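Local coordinates for cystatin (Fasciola hepatica, PDB 6I1M), which probably inhibits papain-like cysteine proteases, as a secreted stefin-type member of the cystatin superfamily from the liver fluke, at residues T51-K56 with V71-Y76. Sequence-based numbering, arbitrary orientation.
Sequences TNYKFK and VFVPLY. Unlike the reference sequence in segment 51-56: Thr51 (reference Ile).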
ATOM      1  N   THR A  51       7.741  -5.338   9.193  1.00 21.14           N
ATOM      2  CA  THR A  51       7.432  -3.919   8.900  1.00 21.87           C
ATOM      3  C   THR A  51       6.029  -3.830   8.293  1.00 23.26           C
ATOM      4  O   THR A  51       5.722  -4.593   7.336  1.00 21.29           O
ATOM      5  CB  THR A  51       8.513  -3.295   8.017  1.00 23.84           C
ATOM      6  OG1 THR A  51       9.733  -3.416   8.745  1.00 25.42           O
ATOM      7  CG2 THR A  51       8.230  -1.850   7.672  1.00 22.51           C
ATOM      8  N   ASN A  52       5.237  -2.917   8.854  1.00 21.13           N
ATOM      9  CA  ASN A  52       3.976  -2.399   8.280  1.00 21.17           C
ATOM     10  C   ASN A  52       4.320  -1.194   7.414  1.00 21.44           C
ATOM     11  O   ASN A  52       4.987  -0.240   7.911  1.00 18.47           O
ATOM     12  CB  ASN A  52       2.952  -2.065   9.358  1.00 22.89           C
ATOM     13  CG  ASN A  52       2.167  -3.278   9.801  1.00 24.97           C
ATOM     14  OD1 ASN A  52       1.982  -4.208   9.031  1.00 22.71           O
ATOM     15  ND2 ASN A  52       1.627  -3.231  11.008  1.00 26.11           N
ATOM     16  N   TYR A  53       3.972  -1.297   6.132  1.00 20.18           N
ATOM     17  CA  TYR A  53       4.061  -0.183   5.157  1.00 20.66           C
ATOM     18  C   TYR A  53       2.651   0.339   4.931  1.00 20.26           C
ATOM     19  O   TYR A  53       1.864  -0.371   4.322  1.00 20.77           O
ATOM     20  CB  TYR A  53       4.658  -0.630   3.830  1.00 20.30           C
ATOM     21  CG  TYR A  53       6.091  -1.055   3.900  1.00 21.44           C
ATOM     22  CD1 TYR A  53       6.421  -2.353   4.258  1.00 23.55           C
ATOM     23  CD2 TYR A  53       7.117  -0.178   3.571  1.00 24.22           C
ATOM     24  CE1 TYR A  53       7.743  -2.756   4.327  1.00 25.75           C
ATOM     25  CE2 TYR A  53       8.439  -0.571   3.630  1.00 24.52           C
ATOM     26  CZ  TYR A  53       8.757  -1.868   4.007  1.00 25.88           C
ATOM     27  OH  TYR A  53      10.062  -2.296   4.025  1.00 29.22           O
ATOM     28  N   LYS A  54       2.368   1.541   5.413  1.00 19.95           N
ATOM     29  CA  LYS A  54       1.093   2.236   5.139  1.00 21.74           C
ATOM     30  C   LYS A  54       1.289   3.196   3.970  1.00 21.71           C
ATOM     31  O   LYS A  54       1.980   4.257   4.117  1.00 22.05           O
ATOM     32  CB  LYS A  54       0.597   3.001   6.356  1.00 24.33           C
ATOM     33  CG  LYS A  54      -0.822   3.518   6.212  1.00 26.77           C
ATOM     34  CD  LYS A  54      -1.057   4.688   7.105  1.00 32.59           C
ATOM     35  CE  LYS A  54      -1.039   4.324   8.565  1.00 36.01           C
ATOM     36  NZ  LYS A  54      -0.982   5.544   9.402  1.00 38.84           N
ATOM     37  N   PHE A  55       0.662   2.844   2.861  1.00 20.18           N
ATOM     38  CA  PHE A  55       0.661   3.616   1.601  1.00 20.76           C
ATOM     39  C   PHE A  55      -0.592   4.479   1.512  1.00 22.22           C
ATOM     40  O   PHE A  55      -1.678   4.035   1.852  1.00 22.83           O
ATOM     41  CB  PHE A  55       0.716   2.640   0.440  1.00 21.05           C
ATOM     42  CG  PHE A  55       2.057   1.981   0.343  1.00 22.09           C
ATOM     43  CD1 PHE A  55       3.139   2.688  -0.173  1.00 22.27           C
ATOM     44  CD2 PHE A  55       2.233   0.666   0.754  1.00 23.23           C
ATOM     45  CE1 PHE A  55       4.375   2.078  -0.291  1.00 21.17           C
ATOM     46  CE2 PHE A  55       3.477   0.057   0.629  1.00 23.21           C
ATOM     47  CZ  PHE A  55       4.537   0.768   0.111  1.00 23.16           C
ATOM     48  N   LYS A  56      -0.427   5.698   1.013  1.00 24.02           N
ATOM     49  CA  LYS A  56      -1.526   6.469   0.397  1.00 23.23           C
ATOM     50  C   LYS A  56      -1.356   6.356  -1.121  1.00 22.01           C
ATOM     51  O   LYS A  56      -0.277   6.720  -1.618  1.00 21.41           O
ATOM     52  CB  LYS A  56      -1.469   7.914   0.876  1.00 27.90           C
ATOM     53  CG  LYS A  56      -2.684   8.733   0.500  1.00 32.22           C
ATOM     54  CD  LYS A  56      -2.638  10.127   1.077  1.00 38.70           C
ATOM     55  CE  LYS A  56      -3.508  11.099   0.309  1.00 41.49           C
ATOM     56  NZ  LYS A  56      -4.506  11.737   1.202  1.00 46.67           N
ATOM     57  N   VAL A  71       0.479  -2.803   4.030  1.00 23.79           N
ATOM     58  CA  VAL A  71       1.135  -4.094   3.665  1.00 21.44           C
ATOM     59  C   VAL A  71       2.097  -4.480   4.793  1.00 19.64           C
ATOM     60  O   VAL A  71       2.982  -3.664   5.098  1.00 20.74           O
ATOM     61  CB  VAL A  71       1.896  -3.991   2.335  1.00 20.89           C
ATOM     62  CG1 VAL A  71       2.528  -5.323   1.961  1.00 20.64           C
ATOM     63  CG2 VAL A  71       1.011  -3.469   1.213  1.00 22.48           C
ATOM     64  N   PHE A  72       1.949  -5.699   5.312  1.00 19.77           N
ATOM     65  CA  PHE A  72       2.840  -6.360   6.283  1.00 19.20           C
ATOM     66  C   PHE A  72       3.875  -7.210   5.535  1.00 18.32           C
ATOM     67  O   PHE A  72       3.529  -8.141   4.764  1.00 20.74           O
ATOM     68  CB  PHE A  72       2.038  -7.209   7.262  1.00 18.75           C
ATOM     69  CG  PHE A  72       2.919  -7.948   8.234  1.00 18.85           C
ATOM     70  CD1 PHE A  72       3.741  -7.249   9.113  1.00 18.65           C
ATOM     71  CD2 PHE A  72       2.998  -9.333   8.213  1.00 20.80           C
ATOM     72  CE1 PHE A  72       4.541  -7.935  10.014  1.00 20.30           C
ATOM     73  CE2 PHE A  72       3.852 -10.002   9.078  1.00 21.93           C
ATOM     74  CZ  PHE A  72       4.624  -9.300   9.969  1.00 20.35           C
ATOM     75  N   VAL A  73       5.143  -6.904   5.782  1.00 19.44           N
ATOM     76  CA  VAL A  73       6.306  -7.713   5.320  1.00 20.52           C
ATOM     77  C   VAL A  73       6.900  -8.382   6.556  1.00 20.58           C
ATOM     78  O   VAL A  73       7.507  -7.724   7.392  1.00 18.40           O
ATOM     79  CB  VAL A  73       7.345  -6.846   4.592  1.00 22.01           C
ATOM     80  CG1 VAL A  73       8.555  -7.646   4.166  1.00 22.21           C
ATOM     81  CG2 VAL A  73       6.729  -6.130   3.409  1.00 22.58           C
ATOM     82  N   PRO A  74       6.726  -9.699   6.730  1.00 21.22           N
ATOM     83  CA  PRO A  74       7.279 -10.378   7.894  1.00 23.43           C
ATOM     84  C   PRO A  74       8.795 -10.539   7.727  1.00 25.25           C
ATOM     85  O   PRO A  74       9.328 -10.419   6.628  1.00 26.54           O
ATOM     86  CB  PRO A  74       6.587 -11.748   7.876  1.00 23.47           C
ATOM     87  CG  PRO A  74       6.394 -11.991   6.379  1.00 23.44           C
ATOM     88  CD  PRO A  74       6.049 -10.627   5.813  1.00 23.06           C
ATOM     89  N   LEU A  75       9.440 -10.902   8.823  1.00 30.49           N
ATOM     90  CA  LEU A  75      10.844 -11.365   8.809  1.00 32.14           C
ATOM     91  C   LEU A  75      10.945 -12.687   8.053  1.00 31.72           C
ATOM     92  O   LEU A  75       9.982 -13.481   8.074  1.00 26.79           O
ATOM     93  CB  LEU A  75      11.304 -11.469  10.259  1.00 34.40           C
ATOM     94  CG  LEU A  75      11.400 -10.110  10.940  1.00 36.95           C
ATOM     95  CD1 LEU A  75      11.607 -10.261  12.432  1.00 38.46           C
ATOM     96  CD2 LEU A  75      12.508  -9.287  10.307  1.00 40.88           C
ATOM     97  N   TYR A  76      12.074 -12.905   7.380  1.00 33.23           N
ATOM     98  CA  TYR A  76      12.296 -14.128   6.577  1.00 35.41           C
ATOM     99  C   TYR A  76      12.037 -15.354   7.467  1.00 34.66           C
ATOM    100  O   TYR A  76      11.320 -16.254   7.044  1.00 33.74           O
ATOM    101  CB  TYR A  76      13.696 -14.115   5.952  1.00 40.29           C
ATOM    102  CG  TYR A  76      13.982 -15.336   5.114  1.00 44.17           C
ATOM    103  CD1 TYR A  76      13.192 -15.638   4.014  1.00 46.28           C
ATOM    104  CD2 TYR A  76      15.014 -16.205   5.428  1.00 44.03           C
ATOM    105  CE1 TYR A  76      13.423 -16.766   3.243  1.00 47.11           C
ATOM    106  CE2 TYR A  76      15.267 -17.328   4.656  1.00 46.84           C
ATOM    107  CZ  TYR A  76      14.469 -17.613   3.560  1.00 47.30           C
ATOM    108  OH  TYR A  76      14.689 -18.724   2.792  1.00 51.10           O
TER
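Tyr53 and Val73 meet on the face of the sheet that also carries Thr51 and Val71, as diagonal neighbours, Tyr53 being paired with Val71 and Val73 with Thr51. From its CB, 3.7 Å from Val71 O, Tyr53 runs outward with CG anti to the carbonyl carbon (chi1 -66°), and the ring leans back along its own strand toward Thr51. CD1 is near both Val71 O, at 3.8 Å and at the ring edge near its plane, and the CG2 methyl of Val73, at 3.9 Å. CE1 makes the closest approach of the Tyr53 ring to the other strand, 3.6 Å to Val73 CG2, the methyl that is itself anti to its carbonyl carbon. Thr51 CG2 lies over one ring face, toward the rim, so the phenol is packed from its own strand as well as from across.

Beneath these side chains runs a regular antiparallel ladder. Thr51 and Val73 form a hydrogen-bonded pair, with Val73 N to Thr51 O at 2.8 Å and almost straight (178°); Tyr53 and Val71 form the next, with Tyr53 N to Val71 O also at 2.8 Å. Between them, the non-hydrogen-bonded pair Asn52 and Phe72 points to the other face. There Asn52 OD1 reaches Phe72 CD1 at 3.5 Å, at the edge of the ring and near its plane, the amide turned 70° from it. Asn52 ND2 is hydrogen-bonded to Gln46 OE1 of strand 38-47.

Residues 51-53 and 71-73 pair within the hairpin of strands 50-59 and 66-74, two inner strands of the antiparallel sheet. As in the cystatin fold, that sheet wraps the long helix: Phe18 of helix 12-28 packs against Tyr53, Phe55, Val71 and Val73, while strand 38-47 flanks 51-56 along its other edge.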